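Putative methyltransferase from antibiotic biosynthesis pathway (Anabaena variabilis ATCC 29413, PDB 3EGE) probably transfers methyl groups from S-adenosylmethionine, as a class I (Rossmann-like) methyltransferase whose acceptor substrate is not established. Local coordinates at residues I133-R138 with G251-Y256; W140-D143 with F147-E150; E160-L165 with R171-I176; G46-A51 with L184-A189. All coordinates share one frame; numbering follows the deposited sequence.

Contacts 1 and 3 share the central sheet: strand 252-258 takes part in contact 1 and its neighbour 172-181 in contact 3, and Ile255 packs on both Val173 and Leu165. Contact 2 packs the loop after strand 126-131 on helix 146-153; it joins contact 1 through Ile133, against Tyr142 and Trp149, and through the Arg138-Asp143 salt bridge. Contact 4 is innermost, its centre about 8 Å from the chain centre against about 17 Å for contacts 2 and 3, and touches contact 1 (Tyr252 on Phe188) and contact 2 (Leu141 on Ala189). The outer two are apolar or aromatic; contact 1 sets aliphatic groups against a guanidinium, and contact 4 rests on one polar bond.

Contact 1. Residues I133-R138 with G251-Y256; sequences IRLAQR and GYRFIY
Apolar atoms of Leu135 meet the guanidinium of Arg253 by van der Waals contact. Leu135 CB lies 3.6 Å from Arg253 NH2, and its CD1 is 3.8 Å from Arg253 NE, so the leucine spans one flank of the group at a slant. The arginine reaches this place because its chain bends at chi2 (-76°). In the second kind of contact a methyl packs on backbone: Ala136 CB rests 3.7 Å from Gly251 N, and the CA atoms of these two residues, 4.2 Å apart, show how near the chains come. Gly251, at a phi of 78°, lets the loop backbone approach this closely. The polar bonds of the Arg253 side chain run to Tyr252 O and Asp249, not to 133-138. Arg253 NH1 donates to Tyr252 O at 2.9 Å, with the oxygen in the guanidinium plane but the nitrogen well above the carbonyl plane, and a salt bridge to Asp249 further fixes the charged end. Backbone bonds from Gly251 to Asp132 and from Arg253 to Thr130 tie the same segment to the chain around strand 126-131. The contact lies at the C-terminal end of that strand, where the loop leaving it meets the start of the antiparallel strand 252-258, as in the class I methyltransferase fold.

Contact 2. Residues W140-D143 with F147-E150; sequences WLYD and FLWE
Tyr142 presents one ring face to Trp149, whose CB sits over it in a CH-pi contact, 4.0 Å from the ring centroid and 29° off the normal. On that face the indole CD1 also bears down toward the rim, 3.7 Å from Tyr142 CD2. The tyrosine ring and the five-membered ring of Trp149 pair obliquely, inclined at 49° with centroids 5.1 Å apart. With CG turned away from its own backbone N (chi1 -172°), the indole is carried across the tyrosine ring, which brings CD1 over the rim. Leu148 meets the same tyrosine differently, at the ring edge, where its CB is 3.8 Å from Tyr142 CE1. Its branch reaches on to Leu141, crossing that side chain at about a right angle, with Leu148 CD1 3.8 Å from Leu141 CD2. Two consecutive helix residues thus take Tyr142 from the face and the edge, and the contact is entirely apolar. Ile133 touches both Tyr142 and Trp149, while Phe211 and Ser210 of helix 209-213 pack on Leu148, so the cluster extends into the neighbouring helical part. The closest CA atoms, those of Tyr142 and Trp149, are 6.1 Å apart across a three-residue connection. Here a turn of the loop after strand 126-131 of the Rossmann-like sheet packs on helix 146-153, forming an aromatic-aliphatic cluster.

Contact 3. Residues E160-L165 with R171-I176; sequences EQINLL and RRVEAI
Ile162 is the first residue of 160-165 to meet the strand, and it does so with both branches, on Val173 and Ala175. Just before it, Gln161 turns to another side of the helix, where its amide bonds to Thr130 and to the carbonyls of Leu156 and Phe131. Ile162 CG2, directed away from the backbone N, touches Val173 CG1 at 3.6 Å, while the longer arm, extended through chi2 (166°), carries CD1 to 3.9 Å from Ala175 CB. The isoleucine thereby spans two residues that project from the same side of the strand. One helical turn on, Leu165 comes to the same valine: its CG is 3.8 Å from Val173 CG2, and CD2 is 3.9 Å from that methyl. The leucine crosses Val173 at about a right angle, whereas Ile162 crosses it at a slant; Ile162 takes CG1 and Leu165 mainly CG2, with Leu165 CD2 reaching near CG1 too. Arg172 and Glu174, which flank Val173 in sequence, form a salt bridge of their own whose hydrogen bonds are long and weak, with Glu174 OE2 at the guanidinium edge. The helix and strand segments run nearly antiparallel, at 155°, with their axes 8.4 Å apart at closest. Ile255 of strand 252-258 packs on Val173 and Leu165. Helix 158-169 thus lies over strands 172-181 and 252-258, with Leu164 and Leu165 facing helix 110-120.

Contact 4. Residues G46-A51 with L184-A189; sequences GGYSVA and LSDLFA
Tyr48 and Asp186 meet across two unlike backbones: Gly46, with a phi of 81°, is the N-cap of helix 47-53, while 184-189 is irregular and turns through an inverse gamma turn centred on Leu187. The two side chains approach from opposite directions, and the hydroxyl meets OD2 at the ring edge. Tyr48 OH donates to Asp186 OD2 at 2.7 Å, a short bond to the anti side of that oxygen, 26° out of the carboxylate plane. The oxygen lies in the plane of the tyrosine ring and is also 3.2 Å from Tyr48 CE2, while ring and carboxylate are turned 37° against each other. Asp186 gets there by setting CG opposite its backbone N (chi1 -167°), which brings OD2 to the Tyr48 hydroxyl. Asp186 OD2 lies near the edge of the Phe188 ring as well, in its plane. The other oxygen, OD1, is taken up by a salt bridge to Arg16, and the phenol oxygen receives a second bond from the backbone N of Asp19, while Ile22 and Val23 of helix 20-30 and Pro18 pack on the tyrosine ring. Gly42 and Gly44 precede helix 47-53 and Gly47 opens it, a pattern consistent with the cofactor-binding loop of this family. Since Asp186 is buried and both its oxygens are engaged, one by a neutral hydroxyl and one by an arginine, the contact is consistent with a carboxylate kept charged, joining the glycine-rich side of the fold to the loop after strand 172-181.

Contact 1. Residues I133-R138 with G251-Y256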
loop_
_atom_site.group_PDB
_atom_site.type_symbol
_atom_site.label_atom_id
_atom_site.label_comp_id
_atom_site.label_asym_id
_atom_site.label_seq_id
_atom_site.Cartn_x
_atom_site.Cartn_y
_atom_site.Cartn_z
ATOM N N ILE A 133 9.252 5.656 5.750
ATOM C CA ILE A 133 10.552 4.957 5.735
ATOM C C ILE A 133 11.499 5.420 6.889
ATOM O O ILE A 133 12.320 4.636 7.370
ATOM C CB ILE A 133 11.255 5.102 4.331
ATOM C CG1 ILE A 133 12.267 3.974 4.084
ATOM C CG2 ILE A 133 11.922 6.483 4.199
ATOM C CD1 ILE A 133 11.696 2.622 3.986
ATOM N N ARG A 134 11.338 6.676 7.327
ATOM C CA ARG A 134 12.052 7.258 8.468
ATOM C C ARG A 134 11.813 6.504 9.787
ATOM O O ARG A 134 12.614 6.659 10.726
ATOM C CB ARG A 134 11.703 8.770 8.650
ATOM C CG ARG A 134 12.270 9.714 7.560
ATOM C CD ARG A 134 11.609 11.112 7.486
ATOM N NE ARG A 134 10.363 10.848 6.854
ATOM C CZ ARG A 134 9.966 11.145 5.616
ATOM N NH1 ARG A 134 10.591 11.977 4.798
ATOM N NH2 ARG A 134 8.804 10.673 5.268
ATOM N N LEU A 135 10.700 5.753 9.867
ATOM C CA LEU A 135 10.329 4.939 11.043
ATOM C C LEU A 135 10.739 3.471 10.924
ATOM O O LEU A 135 10.601 2.719 11.900
ATOM C CB LEU A 135 8.820 4.995 11.258
ATOM C CG LEU A 135 8.197 6.378 11.471
ATOM C CD1 LEU A 135 6.673 6.251 11.474
ATOM C CD2 LEU A 135 8.746 6.972 12.744
ATOM N N ALA A 136 11.239 3.069 9.747
ATOM C CA ALA A 136 11.673 1.710 9.512
ATOM C C ALA A 136 13.010 1.387 10.228
ATOM O O ALA A 136 13.854 2.270 10.523
ATOM C CB ALA A 136 11.787 1.436 8.000
ATOM N N GLN A 137 13.159 0.106 10.536
ATOM C CA GLN A 137 14.385 -0.413 11.067
ATOM C C GLN A 137 15.296 -0.732 9.859
ATOM O O GLN A 137 14.829 -0.779 8.714
ATOM C CB GLN A 137 14.122 -1.602 11.994
ATOM C CG GLN A 137 13.663 -2.905 11.382
ATOM C CD GLN A 137 13.198 -3.875 12.481
ATOM O OE1 GLN A 137 12.029 -3.865 12.884
ATOM N NE2 GLN A 137 14.132 -4.667 13.011
ATOM N N ARG A 138 16.594 -0.846 10.127
ATOM C CA ARG A 138 17.622 -1.165 9.115
ATOM C C ARG A 138 17.226 -2.428 8.311
ATOM O O ARG A 138 16.987 -3.459 8.904
ATOM C CB ARG A 138 18.954 -1.380 9.838
ATOM C CG ARG A 138 20.133 -1.823 8.986
ATOM C CD ARG A 138 20.864 -0.694 8.310
ATOM N NE ARG A 138 21.711 -1.211 7.237
ATOM C CZ ARG A 138 22.838 -1.905 7.407
ATOM N NH1 ARG A 138 23.356 -2.170 8.600
ATOM N NH2 ARG A 138 23.479 -2.325 6.338
ATOM N N GLY A 251 8.247 0.460 8.505
ATOM C CA GLY A 251 7.559 1.731 8.496
ATOM C C GLY A 251 6.151 1.766 7.925
ATOM O O GLY A 251 5.635 2.854 7.711
ATOM N N TYR A 252 5.527 0.605 7.692
ATOM C CA TYR A 252 4.141 0.573 7.209
ATOM C C TYR A 252 3.218 0.861 8.388
ATOM O O TYR A 252 3.394 0.301 9.493
ATOM C CB TYR A 252 3.787 -0.739 6.523
ATOM C CG TYR A 252 4.538 -0.941 5.230
ATOM C CD1 TYR A 252 5.825 -1.541 5.231
ATOM C CD2 TYR A 252 3.998 -0.519 4.020
ATOM C CE1 TYR A 252 6.556 -1.744 4.032
ATOM C CE2 TYR A 252 4.701 -0.714 2.783
ATOM C CZ TYR A 252 5.994 -1.331 2.799
ATOM O OH TYR A 252 6.737 -1.532 1.637
ATOM N N ARG A 253 2.245 1.741 8.127
ATOM C CA ARG A 253 1.333 2.253 9.142
ATOM C C ARG A 253 -0.102 2.423 8.629
ATOM O O ARG A 253 -0.320 2.899 7.508
ATOM C CB ARG A 253 1.800 3.659 9.558
ATOM C CG ARG A 253 3.151 3.764 10.232
ATOM C CD ARG A 253 3.079 3.291 11.693
ATOM N NE ARG A 253 4.374 3.362 12.343
ATOM C CZ ARG A 253 5.398 2.517 12.172
ATOM N NH1 ARG A 253 5.322 1.494 11.358
ATOM N NH2 ARG A 253 6.529 2.711 12.826
ATOM N N PHE A 254 -1.068 2.041 9.469
ATOM C CA PHE A 254 -2.473 2.361 9.218
ATOM C C PHE A 254 -2.733 3.695 9.912
ATOM O O PHE A 254 -2.437 3.826 11.102
ATOM C CB PHE A 254 -3.445 1.311 9.758
ATOM C CG PHE A 254 -3.553 0.092 8.905
ATOM C CD1 PHE A 254 -4.278 0.130 7.724
ATOM C CD2 PHE A 254 -2.947 -1.114 9.283
ATOM C CE1 PHE A 254 -4.408 -1.022 6.912
ATOM C CE2 PHE A 254 -3.051 -2.275 8.464
ATOM C CZ PHE A 254 -3.792 -2.225 7.284
ATOM N N ILE A 255 -3.176 4.692 9.141
ATOM C CA ILE A 255 -3.679 5.966 9.662
ATOM C C ILE A 255 -5.204 5.823 9.497
ATOM O O ILE A 255 -5.678 5.436 8.416
ATOM C CB ILE A 255 -3.265 7.210 8.849
ATOM C CG1 ILE A 255 -1.783 7.509 8.923
ATOM C CG2 ILE A 255 -3.936 8.452 9.407
ATOM C CD1 ILE A 255 -1.464 8.738 8.047
ATOM N N TYR A 256 -5.948 6.147 10.560
ATOM C CA TYR A 256 -7.394 6.029 10.551
ATOM C C TYR A 256 -8.106 6.975 11.507
ATOM O O TYR A 256 -7.582 7.318 12.573
ATOM C CB TYR A 256 -7.824 4.582 10.852
ATOM C CG TYR A 256 -7.344 4.075 12.190
ATOM C CD1 TYR A 256 -6.061 3.539 12.331
ATOM C CD2 TYR A 256 -8.167 4.130 13.331
ATOM C CE1 TYR A 256 -5.596 3.065 13.569
ATOM C CE2 TYR A 256 -7.702 3.657 14.583
ATOM C CZ TYR A 256 -6.414 3.131 14.689
ATOM O OH TYR A 256 -5.926 2.680 15.903
#

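Contact 2. Residues W140-D143 with F147-E150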
loop_
_atom_site.group_PDB
_atom_site.type_symbol
_atom_site.label_atom_id
_atom_site.label_comp_id
_atom_site.label_asym_id
_atom_site.label_seq_id
_atom_site.Cartn_x
_atom_site.Cartn_y
_atom_site.Cartn_z
ATOM N N TRP A 140 18.373 -4.856 4.933
ATOM C CA TRP A 140 19.373 -5.243 3.929
ATOM C C TRP A 140 19.044 -4.799 2.490
ATOM O O TRP A 140 19.954 -4.491 1.725
ATOM C CB TRP A 140 19.559 -6.788 3.925
ATOM C CG TRP A 140 18.357 -7.516 3.475
ATOM C CD1 TRP A 140 17.338 -7.936 4.252
ATOM C CD2 TRP A 140 18.010 -7.848 2.127
ATOM N NE1 TRP A 140 16.374 -8.514 3.482
ATOM C CE2 TRP A 140 16.751 -8.469 2.167
ATOM C CE3 TRP A 140 18.646 -7.671 0.885
ATOM C CZ2 TRP A 140 16.112 -8.949 1.019
ATOM C CZ3 TRP A 140 18.016 -8.135 -0.266
ATOM C CH2 TRP A 140 16.750 -8.755 -0.188
ATOM N N LEU A 141 17.746 -4.817 2.141
ATOM C CA LEU A 141 17.232 -4.549 0.789
ATOM C C LEU A 141 17.797 -3.300 0.123
ATOM O O LEU A 141 18.196 -3.331 -1.056
ATOM C CB LEU A 141 15.682 -4.466 0.819
ATOM C CG LEU A 141 14.898 -4.332 -0.498
ATOM C CD1 LEU A 141 15.296 -5.438 -1.484
ATOM C CD2 LEU A 141 13.350 -4.288 -0.251
ATOM N N TYR A 142 17.891 -2.233 0.910
ATOM C CA TYR A 142 18.329 -0.931 0.395
ATOM C C TYR A 142 19.821 -0.805 0.156
ATOM O O TYR A 142 20.242 0.142 -0.495
ATOM C CB TYR A 142 17.798 0.208 1.243
ATOM C CG TYR A 142 16.330 0.030 1.546
ATOM C CD1 TYR A 142 15.388 -0.103 0.523
ATOM C CD2 TYR A 142 15.885 -0.013 2.874
ATOM C CE1 TYR A 142 14.032 -0.295 0.817
ATOM C CE2 TYR A 142 14.576 -0.191 3.167
ATOM C CZ TYR A 142 13.644 -0.327 2.151
ATOM O OH TYR A 142 12.349 -0.517 2.529
ATOM N N ASP A 143 20.601 -1.751 0.669
ATOM C CA ASP A 143 22.017 -1.817 0.359
ATOM C C ASP A 143 22.273 -2.348 -1.072
ATOM O O ASP A 143 23.357 -2.168 -1.604
ATOM C CB ASP A 143 22.731 -2.722 1.330
ATOM C CG ASP A 143 22.601 -2.275 2.739
ATOM O OD1 ASP A 143 22.297 -1.082 2.988
ATOM O OD2 ASP A 143 22.797 -3.159 3.586
ATOM N N PHE A 147 17.367 2.946 -4.689
ATOM C CA PHE A 147 16.228 3.636 -5.285
ATOM C C PHE A 147 14.902 3.396 -4.568
ATOM O O PHE A 147 14.070 4.311 -4.501
ATOM C CB PHE A 147 16.109 3.341 -6.777
ATOM C CG PHE A 147 16.078 1.881 -7.114
ATOM C CD1 PHE A 147 14.877 1.156 -7.060
ATOM C CD2 PHE A 147 17.264 1.216 -7.479
ATOM C CE1 PHE A 147 14.857 -0.213 -7.350
ATOM C CE2 PHE A 147 17.247 -0.147 -7.786
ATOM C CZ PHE A 147 16.043 -0.855 -7.728
ATOM N N LEU A 148 14.699 2.196 -4.027
ATOM C CA LEU A 148 13.470 1.891 -3.244
ATOM C C LEU A 148 13.362 2.747 -1.996
ATOM O O LEU A 148 12.306 3.226 -1.686
ATOM C CB LEU A 148 13.424 0.421 -2.827
ATOM C CG LEU A 148 13.382 -0.656 -3.905
ATOM C CD1 LEU A 148 13.426 -2.018 -3.235
ATOM C CD2 LEU A 148 12.156 -0.541 -4.832
ATOM N N TRP A 149 14.485 2.973 -1.325
ATOM C CA TRP A 149 14.564 3.780 -0.121
ATOM C C TRP A 149 14.370 5.270 -0.422
ATOM O O TRP A 149 13.620 5.978 0.270
ATOM C CB TRP A 149 15.930 3.534 0.527
ATOM C CG TRP A 149 16.096 4.149 1.875
ATOM C CD1 TRP A 149 15.604 3.678 3.056
ATOM C CD2 TRP A 149 16.847 5.325 2.189
ATOM N NE1 TRP A 149 15.980 4.501 4.081
ATOM C CE2 TRP A 149 16.730 5.527 3.589
ATOM C CE3 TRP A 149 17.597 6.236 1.426
ATOM C CZ2 TRP A 149 17.337 6.593 4.248
ATOM C CZ3 TRP A 149 18.216 7.295 2.068
ATOM C CH2 TRP A 149 18.079 7.474 3.477
ATOM N N GLU A 150 15.084 5.716 -1.453
ATOM C CA GLU A 150 15.041 7.080 -1.957
ATOM C C GLU A 150 13.646 7.475 -2.413
ATOM O O GLU A 150 13.191 8.581 -2.113
ATOM C CB GLU A 150 16.020 7.237 -3.125
ATOM C CG GLU A 150 17.494 7.174 -2.723
ATOM C CD GLU A 150 18.452 6.863 -3.880
ATOM O OE1 GLU A 150 18.069 6.851 -5.071
ATOM O OE2 GLU A 150 19.616 6.587 -3.584
#

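Contact 3. Residues E160-L165 with R171-I176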
loop_
_atom_site.group_PDB
_atom_site.type_symbol
_atom_site.label_atom_id
_atom_site.label_comp_id
_atom_site.label_asym_id
_atom_site.label_seq_id
_atom_site.Cartn_x
_atom_site.Cartn_y
_atom_site.Cartn_z
ATOM N N GLU A 160 3.090 14.541 9.664
ATOM C CA GLU A 160 2.511 15.464 8.671
ATOM C C GLU A 160 1.247 14.858 8.042
ATOM O O GLU A 160 0.229 15.546 7.916
ATOM C CB GLU A 160 3.532 15.877 7.596
ATOM C CG GLU A 160 4.670 16.746 8.199
ATOM C CD GLU A 160 5.692 17.306 7.177
ATOM O OE1 GLU A 160 5.341 17.494 5.987
ATOM O OE2 GLU A 160 6.849 17.592 7.591
ATOM N N GLN A 161 1.307 13.562 7.726
ATOM C CA GLN A 161 0.172 12.833 7.143
ATOM C C GLN A 161 -1.012 12.835 8.100
ATOM O O GLN A 161 -2.141 13.182 7.690
ATOM C CB GLN A 161 0.532 11.385 6.792
ATOM C CG GLN A 161 1.615 11.213 5.735
ATOM C CD GLN A 161 1.939 9.749 5.491
ATOM O OE1 GLN A 161 1.045 8.941 5.220
ATOM N NE2 GLN A 161 3.222 9.405 5.561
ATOM N N ILE A 162 -0.735 12.466 9.358
ATOM C CA ILE A 162 -1.741 12.448 10.423
ATOM C C ILE A 162 -2.377 13.836 10.572
ATOM O O ILE A 162 -3.594 13.960 10.594
ATOM C CB ILE A 162 -1.152 11.995 11.789
ATOM C CG1 ILE A 162 -0.800 10.498 11.744
ATOM C CG2 ILE A 162 -2.168 12.247 12.956
ATOM C CD1 ILE A 162 0.089 10.019 12.920
ATOM N N ASN A 163 -1.527 14.859 10.677
ATOM C CA ASN A 163 -1.975 16.249 10.791
ATOM C C ASN A 163 -2.872 16.709 9.602
ATOM O O ASN A 163 -3.903 17.309 9.839
ATOM C CB ASN A 163 -0.751 17.165 10.976
ATOM C CG ASN A 163 -1.118 18.631 11.177
ATOM O OD1 ASN A 163 -2.187 18.972 11.711
ATOM N ND2 ASN A 163 -0.214 19.514 10.765
ATOM N N LEU A 164 -2.481 16.415 8.349
ATOM C CA LEU A 164 -3.268 16.831 7.170
ATOM C C LEU A 164 -4.635 16.161 7.142
ATOM O O LEU A 164 -5.624 16.786 6.771
ATOM C CB LEU A 164 -2.539 16.572 5.839
ATOM C CG LEU A 164 -1.328 17.429 5.443
ATOM C CD1 LEU A 164 -0.791 16.926 4.117
ATOM C CD2 LEU A 164 -1.655 18.909 5.330
ATOM N N LEU A 165 -4.684 14.895 7.546
ATOM C CA LEU A 165 -5.929 14.155 7.599
ATOM C C LEU A 165 -6.802 14.742 8.692
ATOM O O LEU A 165 -7.954 15.103 8.441
ATOM C CB LEU A 165 -5.673 12.655 7.850
ATOM C CG LEU A 165 -6.886 11.701 7.734
ATOM C CD1 LEU A 165 -7.572 11.842 6.373
ATOM C CD2 LEU A 165 -6.449 10.235 7.996
ATOM N N ARG A 171 -12.101 14.727 13.023
ATOM C CA ARG A 171 -12.313 13.489 13.778
ATOM C C ARG A 171 -10.898 13.171 14.231
ATOM O O ARG A 171 -9.931 13.548 13.530
ATOM C CB ARG A 171 -12.845 12.363 12.893
ATOM C CG ARG A 171 -14.190 12.606 12.256
ATOM C CD ARG A 171 -15.376 12.006 13.015
ATOM N NE ARG A 171 -15.435 10.533 12.913
ATOM C CZ ARG A 171 -16.548 9.769 12.962
ATOM N NH1 ARG A 171 -17.783 10.295 13.063
ATOM N NH2 ARG A 171 -16.434 8.436 12.853
ATOM N N ARG A 172 -10.757 12.531 15.393
ATOM C CA ARG A 172 -9.418 12.191 15.891
ATOM C C ARG A 172 -8.834 11.142 14.941
ATOM O O ARG A 172 -9.532 10.216 14.517
ATOM C CB ARG A 172 -9.413 11.693 17.344
ATOM C CG ARG A 172 -7.979 11.466 17.899
ATOM C CD ARG A 172 -7.906 11.016 19.352
ATOM N NE ARG A 172 -8.404 9.650 19.560
ATOM C CZ ARG A 172 -9.671 9.298 19.831
ATOM N NH1 ARG A 172 -10.662 10.198 19.931
ATOM N NH2 ARG A 172 -9.968 8.003 19.996
ATOM N N VAL A 173 -7.580 11.357 14.568
ATOM C CA VAL A 173 -6.829 10.460 13.710
ATOM C C VAL A 173 -5.824 9.736 14.609
ATOM O O VAL A 173 -5.169 10.373 15.431
ATOM C CB VAL A 173 -6.130 11.243 12.559
ATOM C CG1 VAL A 173 -5.056 10.401 11.855
ATOM C CG2 VAL A 173 -7.182 11.746 11.571
ATOM N N GLU A 174 -5.757 8.412 14.463
ATOM C CA GLU A 174 -4.796 7.540 15.135
ATOM C C GLU A 174 -3.975 6.800 14.093
ATOM O O GLU A 174 -4.336 6.767 12.916
ATOM C CB GLU A 174 -5.508 6.530 16.018
ATOM C CG GLU A 174 -5.970 7.119 17.328
ATOM C CD GLU A 174 -6.696 6.121 18.213
ATOM O OE1 GLU A 174 -6.958 4.978 17.762
ATOM O OE2 GLU A 174 -7.027 6.491 19.365
ATOM N N ALA A 175 -2.875 6.204 14.551
ATOM C CA ALA A 175 -1.969 5.420 13.715
ATOM C C ALA A 175 -1.474 4.162 14.426
ATOM O O ALA A 175 -1.303 4.182 15.626
ATOM C CB ALA A 175 -0.784 6.264 13.272
ATOM N N ILE A 176 -1.311 3.057 13.690
ATOM C CA ILE A 176 -0.743 1.809 14.252
ATOM C C ILE A 176 0.234 1.190 13.263
ATOM O O ILE A 176 0.048 1.349 12.063
ATOM C CB ILE A 176 -1.812 0.751 14.639
ATOM C CG1 ILE A 176 -2.662 0.327 13.427
ATOM C CG2 ILE A 176 -2.675 1.289 15.746
ATOM C CD1 ILE A 176 -3.777 -0.684 13.738
#

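Contact 4. Residues G46-A51 with L184-A189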
loop_
_atom_site.group_PDB
_atom_site.type_symbol
_atom_site.label_atom_id
_atom_site.label_comp_id
_atom_site.label_asym_id
_atom_site.label_seq_id
_atom_site.Cartn_x
_atom_site.Cartn_y
_atom_site.Cartn_z
ATOM N N GLY A 46 -7.267 -3.025 -8.381
ATOM C CA GLY A 46 -8.554 -3.434 -7.799
ATOM C C GLY A 46 -8.540 -4.741 -7.033
ATOM O O GLY A 46 -9.609 -5.261 -6.698
ATOM N N GLY A 47 -7.348 -5.282 -6.751
ATOM C CA GLY A 47 -7.216 -6.514 -5.981
ATOM C C GLY A 47 -7.870 -6.399 -4.618
ATOM O O GLY A 47 -8.673 -7.259 -4.257
ATOM N N TYR A 48 -7.541 -5.338 -3.878
ATOM C CA TYR A 48 -8.158 -5.076 -2.555
ATOM C C TYR A 48 -9.663 -4.708 -2.628
ATOM O O TYR A 48 -10.444 -5.087 -1.725
ATOM C CB TYR A 48 -7.335 -4.083 -1.724
ATOM C CG TYR A 48 -6.117 -4.775 -1.149
ATOM C CD1 TYR A 48 -6.209 -5.526 0.049
ATOM C CD2 TYR A 48 -4.886 -4.754 -1.825
ATOM C CE1 TYR A 48 -5.071 -6.223 0.573
ATOM C CE2 TYR A 48 -3.763 -5.441 -1.324
ATOM C CZ TYR A 48 -3.859 -6.167 -0.119
ATOM O OH TYR A 48 -2.769 -6.832 0.381
ATOM N N SER A 49 -10.043 -4.016 -3.712
ATOM C CA SER A 49 -11.440 -3.673 -4.012
ATOM C C SER A 49 -12.281 -4.942 -4.098
ATOM O O SER A 49 -13.318 -5.055 -3.422
ATOM C CB SER A 49 -11.552 -2.875 -5.331
ATOM O OG SER A 49 -10.610 -1.801 -5.381
ATOM N N VAL A 50 -11.799 -5.910 -4.884
ATOM C CA VAL A 50 -12.481 -7.217 -5.044
ATOM C C VAL A 50 -12.425 -8.045 -3.767
ATOM O O VAL A 50 -13.425 -8.648 -3.376
ATOM C CB VAL A 50 -11.901 -8.045 -6.249
ATOM C CG1 VAL A 50 -12.508 -9.480 -6.297
ATOM C CG2 VAL A 50 -12.139 -7.285 -7.574
ATOM N N ALA A 51 -11.252 -8.066 -3.135
ATOM C CA ALA A 51 -11.031 -8.774 -1.871
ATOM C C ALA A 51 -12.008 -8.284 -0.771
ATOM O O ALA A 51 -12.630 -9.097 -0.081
ATOM C CB ALA A 51 -9.540 -8.630 -1.425
ATOM N N LEU A 184 4.082 -12.794 3.207
ATOM C CA LEU A 184 3.037 -12.014 2.520
ATOM C C LEU A 184 2.911 -12.423 1.042
ATOM O O LEU A 184 3.915 -12.582 0.338
ATOM C CB LEU A 184 3.300 -10.501 2.568
ATOM C CG LEU A 184 3.058 -9.734 3.853
ATOM C CD1 LEU A 184 3.658 -8.335 3.727
ATOM C CD2 LEU A 184 1.550 -9.657 4.179
ATOM N N SER A 185 1.666 -12.596 0.609
ATOM C CA SER A 185 1.333 -12.928 -0.786
ATOM C C SER A 185 1.478 -11.699 -1.705
ATOM O O SER A 185 1.711 -11.831 -2.898
ATOM C CB SER A 185 -0.105 -13.465 -0.862
ATOM O OG SER A 185 -1.037 -12.476 -0.455
ATOM N N ASP A 186 1.325 -10.519 -1.110
ATOM C CA ASP A 186 1.351 -9.236 -1.790
ATOM C C ASP A 186 2.801 -8.755 -1.820
ATOM O O ASP A 186 3.315 -8.219 -0.830
ATOM C CB ASP A 186 0.420 -8.276 -1.024
ATOM C CG ASP A 186 0.094 -7.008 -1.783
ATOM O OD1 ASP A 186 0.576 -6.759 -2.899
ATOM O OD2 ASP A 186 -0.681 -6.233 -1.217
ATOM N N LEU A 187 3.448 -8.925 -2.977
ATOM C CA LEU A 187 4.865 -8.633 -3.131
ATOM C C LEU A 187 5.136 -7.197 -3.520
ATOM O O LEU A 187 5.646 -6.907 -4.601
ATOM C CB LEU A 187 5.546 -9.636 -4.089
ATOM C CG LEU A 187 5.435 -11.139 -3.722
ATOM C CD1 LEU A 187 6.237 -12.027 -4.736
ATOM C CD2 LEU A 187 5.877 -11.410 -2.276
ATOM N N PHE A 188 4.778 -6.302 -2.597
ATOM C CA PHE A 188 5.154 -4.902 -2.683
ATOM C C PHE A 188 6.647 -4.786 -2.256
ATOM O O PHE A 188 7.256 -5.758 -1.785
ATOM C CB PHE A 188 4.211 -3.953 -1.931
ATOM C CG PHE A 188 3.920 -4.327 -0.520
ATOM C CD1 PHE A 188 4.794 -3.978 0.504
ATOM C CD2 PHE A 188 2.721 -4.982 -0.196
ATOM C CE1 PHE A 188 4.495 -4.308 1.862
ATOM C CE2 PHE A 188 2.408 -5.312 1.144
ATOM C CZ PHE A 188 3.299 -4.971 2.170
ATOM N N ALA A 189 7.211 -3.602 -2.464
ATOM C CA ALA A 189 8.654 -3.321 -2.334
ATOM C C ALA A 189 9.455 -4.115 -1.263
ATOM O O ALA A 189 10.341 -4.904 -1.638
ATOM C CB ALA A 189 8.875 -1.801 -2.219
#